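Local atomic coordinates of putative thiosugar synthase (Amycolatopsis orientalis, PDB entry 4N6F), a protein that probably makes a 2-thiosugar phosphate with sulphur from a carrier protein, using a TIM barrel related to thiazole synthase that holds its ketose phosphate covalently. Residues L43-G47 and A230-R234; K110-R114 and T125-A129. All blocks are in the same frame, centred on the assembly; numbering follows the deposited sequence.

Contact 1: L43-G47 and A230-R234; sequences LNAAG and AAAMR
Ala45 and Ala46 meet Ala230 and Ala231 where helices 36-46 and 226-245 come close. Ala230 directs its methyl at the other helix, where CB lies 4.0 Å from Ala45 CB and 4.1 Å from Ala46 CB; the backbones approach until Ala46 CA is 4.5 Å from Ala230 CA. The polar part of the contact is gathered at the carbonyl end of helix 36-46. Ala231 CA donates a CA-H...O contact to Ala45 O (3.4 Å, 145° at the hydrogen), and the same oxygen takes a hydrogen bond from a water at 2.7 Å. That water in turn accepts from Arg234 NE, lying at the edge of the guanidinium and in its plane, so it bridges the two helices.

Arg234 carries its CG anti to the backbone N (chi1 -159°), and bends at chi2 and chi3 bring the guanidinium round over Gly47. Gly47 CA sits 3.7 Å above the centre of one guanidinium face, where a side chain would probably run into the guanidinium as it stands. Gly47 also ends helix 36-46 with positive phi (71°), in a Schellman motif. In this TIM barrel, helix 36-46 after the first strand, 26-28, and the C-terminal helix 226-245, which comes after the last strand, 213-216, and the short helix 218-221, thus meet where the ring closes.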
ATOM      1  N   LEU A  43     -10.754 -13.776  -9.230  1.00 29.39           N
ATOM      2  CA  LEU A  43      -9.499 -14.307  -9.766  1.00 29.44           C
ATOM      3  C   LEU A  43      -8.969 -13.453 -10.925  1.00 29.42           C
ATOM      4  O   LEU A  43      -7.759 -13.228 -11.013  1.00 27.90           O
ATOM      5  CB  LEU A  43      -9.626 -15.774 -10.179  1.00 28.67           C
ATOM      6  CG  LEU A  43      -9.789 -16.791  -9.037  1.00 29.21           C
ATOM      7  CD1 LEU A  43      -9.986 -18.197  -9.591  1.00 29.44           C
ATOM      8  CD2 LEU A  43      -8.613 -16.787  -8.076  1.00 29.42           C
ATOM      9  N   ASN A  44      -9.863 -12.968 -11.790  1.00 28.81           N
ATOM     10  CA  ASN A  44      -9.472 -12.044 -12.865  1.00 29.27           C
ATOM     11  C   ASN A  44      -8.926 -10.732 -12.323  1.00 27.53           C
ATOM     12  O   ASN A  44      -7.817 -10.344 -12.660  1.00 26.58           O
ATOM     13  CB  ASN A  44     -10.642 -11.744 -13.823  1.00 30.64           C
ATOM     14  CG  ASN A  44     -10.865 -12.845 -14.850  1.00 33.59           C
ATOM     15  OD1 ASN A  44      -9.930 -13.540 -15.255  1.00 34.72           O
ATOM     16  ND2 ASN A  44     -12.110 -12.997 -15.292  1.00 35.30           N
ATOM     17  N   ALA A  45      -9.701 -10.055 -11.481  1.00 25.84           N
ATOM     18  CA  ALA A  45      -9.311  -8.726 -10.986  1.00 26.16           C
ATOM     19  C   ALA A  45      -8.114  -8.740 -10.019  1.00 26.51           C
ATOM     20  O   ALA A  45      -7.358  -7.779  -9.965  1.00 26.76           O
ATOM     21  CB  ALA A  45     -10.494  -8.032 -10.338  1.00 26.15           C
ATOM     22  N   ALA A  46      -7.950  -9.812  -9.247  1.00 26.53           N
ATOM     23  CA  ALA A  46      -6.738  -9.985  -8.436  1.00 27.06           C
ATOM     24  C   ALA A  46      -5.470 -10.285  -9.268  1.00 27.00           C
ATOM     25  O   ALA A  46      -4.359 -10.130  -8.765  1.00 26.38           O
ATOM     26  CB  ALA A  46      -6.947 -11.079  -7.400  1.00 26.27           C
ATOM     27  N   GLY A  47      -5.631 -10.707 -10.525  1.00 27.34           N
ATOM     28  CA  GLY A  47      -4.487 -11.077 -11.375  1.00 26.58           C
ATOM     29  C   GLY A  47      -3.859 -12.385 -10.920  1.00 26.93           C
ATOM     30  O   GLY A  47      -2.676 -12.635 -11.152  1.00 27.60           O
ATOM     31  N   ALA A 230     -10.139  -6.545  -4.932  1.00 26.30           N
ATOM     32  CA  ALA A 230      -9.238  -7.479  -5.589  1.00 25.86           C
ATOM     33  C   ALA A 230      -8.261  -6.719  -6.487  1.00 26.64           C
ATOM     34  O   ALA A 230      -7.048  -6.945  -6.409  1.00 25.36           O
ATOM     35  CB  ALA A 230     -10.015  -8.501  -6.388  1.00 25.47           C
ATOM     36  N   ALA A 231      -8.785  -5.784  -7.288  1.00 26.10           N
ATOM     37  CA  ALA A 231      -7.947  -4.956  -8.165  1.00 25.70           C
ATOM     38  C   ALA A 231      -6.983  -4.099  -7.365  1.00 25.78           C
ATOM     39  O   ALA A 231      -5.807  -3.982  -7.715  1.00 25.17           O
ATOM     40  CB  ALA A 231      -8.797  -4.075  -9.078  1.00 25.11           C
ATOM     41  N   ALA A 232      -7.491  -3.498  -6.297  1.00 25.74           N
ATOM     42  CA  ALA A 232      -6.682  -2.668  -5.425  1.00 26.42           C
ATOM     43  C   ALA A 232      -5.542  -3.456  -4.788  1.00 26.58           C
ATOM     44  O   ALA A 232      -4.440  -2.947  -4.632  1.00 26.65           O
ATOM     45  CB  ALA A 232      -7.549  -2.060  -4.338  1.00 27.18           C
ATOM     46  N   MET A 233      -5.823  -4.692  -4.406  1.00 28.14           N
ATOM     47  CA  MET A 233      -4.827  -5.544  -3.783  1.00 28.49           C
ATOM     48  C   MET A 233      -3.722  -5.985  -4.755  1.00 28.06           C
ATOM     49  O   MET A 233      -2.554  -6.053  -4.362  1.00 25.41           O
ATOM     50  CB  MET A 233      -5.507  -6.740  -3.129  1.00 28.79           C
ATOM     51  CG  MET A 233      -6.128  -6.347  -1.804  1.00 29.90           C
ATOM     52  SD  MET A 233      -6.950  -7.723  -1.017  1.00 31.82           S
ATOM     53  CE  MET A 233      -7.269  -6.984   0.583  1.00 30.30           C
ATOM     54  N   ARG A 234      -4.086  -6.271  -6.007  1.00 27.56           N
ATOM     55  CA  ARG A 234      -3.091  -6.555  -7.044  1.00 29.13           C
ATOM     56  C   ARG A 234      -2.107  -5.398  -7.133  1.00 28.33           C
ATOM     57  O   ARG A 234      -0.889  -5.594  -7.138  1.00 26.18           O
ATOM     58  CB  ARG A 234      -3.738  -6.768  -8.419  1.00 32.03           C
ATOM     59  CG  ARG A 234      -2.841  -7.536  -9.379  1.00 36.63           C
ATOM     60  CD  ARG A 234      -2.683  -6.911 -10.753  1.00 40.33           C
ATOM     61  NE  ARG A 234      -3.814  -7.159 -11.636  1.00 42.89           N
ATOM     62  CZ  ARG A 234      -3.763  -7.759 -12.832  1.00 46.58           C
ATOM     63  NH1 ARG A 234      -2.628  -8.231 -13.340  1.00 47.43           N
ATOM     64  NH2 ARG A 234      -4.886  -7.898 -13.531  1.00 47.29           N
TER
HETATM   65  O   HOH W   1      -6.670  -6.018 -11.884  1.00 33.56           O

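Contact 2: K110-R114 and T125-A129; sequences KLDVR and TVEAA. With F6R (fructose -6-phosphate), chain F.
Thr125, Leu111 and Val113 bury the most surface where strand 108-111 and the residues after it lie against helix 122-134. Thr125 sets its OG1 3.6 Å from Val113 CB. This hydroxyl is hydrogen-bonded to Asp121 O and also accepts from a water at 2.7 Å, which takes the N-H of Val113, so a polar link runs alongside the apolar packing. Val113 CG2 lies 4.1 Å from Ala128 CB. Leu111, with CG anti to the backbone N (chi1 175°), reaches across to the helix, where CD2 lies 4.0 Å from Ala129 CA.

The residues between and beside these turn the other way, into the ligand pocket. Lys110 NZ is covalently joined to C1 of fructose 6-phosphate. Arg114 NH2 donates to ligand O4 (2.7 Å) and, in a salt bridge, to Asp112 OD1 (3.1 Å); the carboxylate oxygen lies close to the guanidinium plane but is met from above its own plane. A leucine in place of Arg114 would probably leave O4 without this donor and Asp112 without one of its charged mates, although Arg162 also pairs with Asp112 OD1.

Within the beta-alpha-beta unit 108-111, 122-134, 138-143, the contact seats the helix on its first strand, while Thr125 packs on Pro141 and Ala129 on Leu139 of the next strand, and Ala129 touches Leu153 of helix 147-156.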
ATOM      1  N   LYS A 110      -2.018 -26.889  -0.239  1.00 24.47           N
ATOM      2  CA  LYS A 110      -2.242 -25.875   0.779  1.00 25.54           C
ATOM      3  C   LYS A 110      -2.586 -26.638   2.026  1.00 25.99           C
ATOM      4  O   LYS A 110      -3.671 -27.192   2.146  1.00 26.25           O
ATOM      5  CB  LYS A 110      -3.336 -24.914   0.300  1.00 26.03           C
ATOM      6  CG  LYS A 110      -3.808 -23.901   1.317  1.00 26.69           C
ATOM      7  CD  LYS A 110      -4.859 -22.984   0.701  1.00 28.51           C
ATOM      8  CE  LYS A 110      -5.370 -21.914   1.666  1.00 30.38           C
ATOM      9  NZ  LYS A 110      -6.365 -22.507   2.575  1.00 32.63           N
ATOM     10  N   LEU A 111      -1.631 -26.728   2.943  1.00 26.60           N
ATOM     11  CA  LEU A 111      -1.769 -27.578   4.118  1.00 26.13           C
ATOM     12  C   LEU A 111      -2.215 -26.755   5.302  1.00 27.54           C
ATOM     13  O   LEU A 111      -1.524 -25.812   5.717  1.00 28.10           O
ATOM     14  CB  LEU A 111      -0.443 -28.267   4.431  1.00 26.93           C
ATOM     15  CG  LEU A 111      -0.387 -29.110   5.707  1.00 27.06           C
ATOM     16  CD1 LEU A 111      -1.354 -30.282   5.640  1.00 26.32           C
ATOM     17  CD2 LEU A 111       1.036 -29.593   5.929  1.00 27.28           C
ATOM     18  N   ASP A 112      -3.376 -27.117   5.840  1.00 28.94           N
ATOM     19  CA  ASP A 112      -3.966 -26.455   6.990  1.00 30.60           C
ATOM     20  C   ASP A 112      -4.344 -27.511   8.035  1.00 33.07           C
ATOM     21  O   ASP A 112      -5.053 -28.482   7.729  1.00 34.48           O
ATOM     22  CB  ASP A 112      -5.212 -25.677   6.560  1.00 31.17           C
ATOM     23  CG  ASP A 112      -4.875 -24.387   5.836  1.00 31.61           C
ATOM     24  OD1 ASP A 112      -4.283 -23.497   6.456  1.00 30.00           O
ATOM     25  OD2 ASP A 112      -5.222 -24.244   4.643  1.00 35.13           O
ATOM     26  N   VAL A 113      -3.812 -27.338   9.242  1.00 34.02           N
ATOM     27  CA  VAL A 113      -4.145 -28.153  10.401  1.00 35.09           C
ATOM     28  C   VAL A 113      -4.411 -27.181  11.544  1.00 36.96           C
ATOM     29  O   VAL A 113      -3.480 -26.578  12.082  1.00 37.88           O
ATOM     30  CB  VAL A 113      -2.992 -29.093  10.788  1.00 35.26           C
ATOM     31  CG1 VAL A 113      -3.377 -29.960  11.979  1.00 35.14           C
ATOM     32  CG2 VAL A 113      -2.602 -29.967   9.606  1.00 35.47           C
ATOM     33  N   ARG A 114      -5.682 -27.018  11.901  1.00 39.78           N
ATOM     34  CA  ARG A 114      -6.083 -25.977  12.852  1.00 43.79           C
ATOM     35  C   ARG A 114      -6.727 -26.509  14.123  1.00 47.53           C
ATOM     36  O   ARG A 114      -7.364 -27.562  14.116  1.00 46.38           O
ATOM     37  CB  ARG A 114      -7.045 -25.010  12.175  1.00 43.03           C
ATOM     38  CG  ARG A 114      -6.507 -24.509  10.857  1.00 42.87           C
ATOM     39  CD  ARG A 114      -7.333 -23.379  10.290  1.00 43.59           C
ATOM     40  NE  ARG A 114      -6.697 -22.860   9.085  1.00 42.21           N
ATOM     41  CZ  ARG A 114      -7.171 -21.872   8.339  1.00 40.27           C
ATOM     42  NH1 ARG A 114      -8.314 -21.267   8.663  1.00 40.63           N
ATOM     43  NH2 ARG A 114      -6.494 -21.487   7.261  1.00 38.92           N
ATOM     44  N   THR A 125       0.863 -29.289  12.522  1.00 29.96           N
ATOM     45  CA  THR A 125       1.200 -28.922  11.139  1.00 29.59           C
ATOM     46  C   THR A 125       2.562 -29.490  10.746  1.00 27.86           C
ATOM     47  O   THR A 125       2.732 -30.010   9.645  1.00 27.62           O
ATOM     48  CB  THR A 125       1.203 -27.386  10.966  1.00 29.16           C
ATOM     49  OG1 THR A 125      -0.115 -26.897  11.193  1.00 28.52           O
ATOM     50  CG2 THR A 125       1.666 -26.968   9.564  1.00 28.84           C
ATOM     51  N   VAL A 126       3.524 -29.376  11.653  1.00 28.58           N
ATOM     52  CA  VAL A 126       4.866 -29.919  11.446  1.00 29.80           C
ATOM     53  C   VAL A 126       4.839 -31.438  11.276  1.00 30.46           C
ATOM     54  O   VAL A 126       5.485 -31.978  10.372  1.00 29.32           O
ATOM     55  CB  VAL A 126       5.806 -29.574  12.622  1.00 30.32           C
ATOM     56  CG1 VAL A 126       7.103 -30.371  12.546  1.00 30.54           C
ATOM     57  CG2 VAL A 126       6.120 -28.090  12.636  1.00 30.83           C
ATOM     58  N   GLU A 127       4.118 -32.127  12.160  1.00 31.42           N
ATOM     59  CA  GLU A 127       3.970 -33.587  12.054  1.00 32.67           C
ATOM     60  C   GLU A 127       3.352 -33.982  10.719  1.00 29.61           C
ATOM     61  O   GLU A 127       3.858 -34.863  10.030  1.00 28.55           O
ATOM     62  CB  GLU A 127       3.092 -34.135  13.185  1.00 36.90           C
ATOM     63  CG  GLU A 127       3.707 -34.074  14.575  1.00 42.05           C
ATOM     64  CD  GLU A 127       2.674 -34.307  15.675  1.00 47.77           C
ATOM     65  OE1 GLU A 127       1.711 -35.084  15.449  1.00 50.62           O
ATOM     66  OE2 GLU A 127       2.818 -33.703  16.763  1.00 52.20           O
ATOM     67  N   ALA A 128       2.255 -33.322  10.355  1.00 28.72           N
ATOM     68  CA  ALA A 128       1.593 -33.588   9.071  1.00 29.53           C
ATOM     69  C   ALA A 128       2.543 -33.309   7.902  1.00 29.05           C
ATOM     70  O   ALA A 128       2.616 -34.090   6.944  1.00 29.14           O
ATOM     71  CB  ALA A 128       0.327 -32.752   8.938  1.00 29.43           C
ATOM     72  N   ALA A 129       3.297 -32.217   7.998  1.00 29.25           N
ATOM     73  CA  ALA A 129       4.218 -31.841   6.919  1.00 30.35           C
ATOM     74  C   ALA A 129       5.266 -32.914   6.677  1.00 29.85           C
ATOM     75  O   ALA A 129       5.471 -33.342   5.544  1.00 29.90           O
ATOM     76  CB  ALA A 129       4.877 -30.498   7.219  1.00 30.94           C
TER
HETATM   77  C1  F6R F 304      -6.703 -21.671   3.758  1.00 34.09           C
HETATM   78  C2  F6R F 304      -7.756 -20.651   3.423  1.00 36.57           C
HETATM   79  C3  F6R F 304      -8.419 -19.797   4.475  1.00 35.05           C
HETATM   80  C4  F6R F 304      -7.441 -18.692   4.879  1.00 32.46           C
HETATM   81  C5  F6R F 304      -8.147 -17.559   5.629  1.00 30.85           C
HETATM   82  C6  F6R F 304      -7.353 -16.271   5.549  1.00 29.00           C
HETATM   83  O2  F6R F 304      -8.062 -20.453   2.245  1.00 41.14           O
HETATM   84  O3  F6R F 304      -8.852 -20.518   5.634  1.00 32.63           O
HETATM   85  O4  F6R F 304      -6.423 -19.246   5.729  1.00 32.15           O
HETATM   86  O5  F6R F 304      -9.448 -17.314   5.101  1.00 28.86           O
HETATM   87  O6  F6R F 304      -7.975 -15.311   6.395  1.00 28.59           O
HETATM   88  P   F6R F 304      -8.922 -14.148   5.854  1.00 27.31           P
HETATM   89  O1P F6R F 304     -10.205 -14.863   5.550  1.00 25.96           O
HETATM   90  O2P F6R F 304      -8.257 -13.565   4.636  1.00 29.47           O
HETATM   91  O3P F6R F 304      -8.916 -13.200   7.019  1.00 26.98           O
HETATM   92  O   HOH W   2      -1.750 -25.374   9.703  1.00 29.31           O

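From the N terminus, the chain forms strand 26-28 and then helix 36-46, whose C-terminal end, with Gly47, is the first half of contact 1; the second half comes 183 residues later on helix 226-245. Contact 1 therefore spans most of the barrel. Contact 2 falls wholly within that span and closes a short loop of its own, joining strand 108-111 to the helix that directly follows it. The two do not cross or touch: their centres are about 28 Å apart, on opposite sides of the chain's centre. Contact 1 ties the first helix of the outer layer to the C-terminal one, whereas contact 2 ties outer helix to inner strand within one beta-alpha-beta unit, beside the ligand pocket.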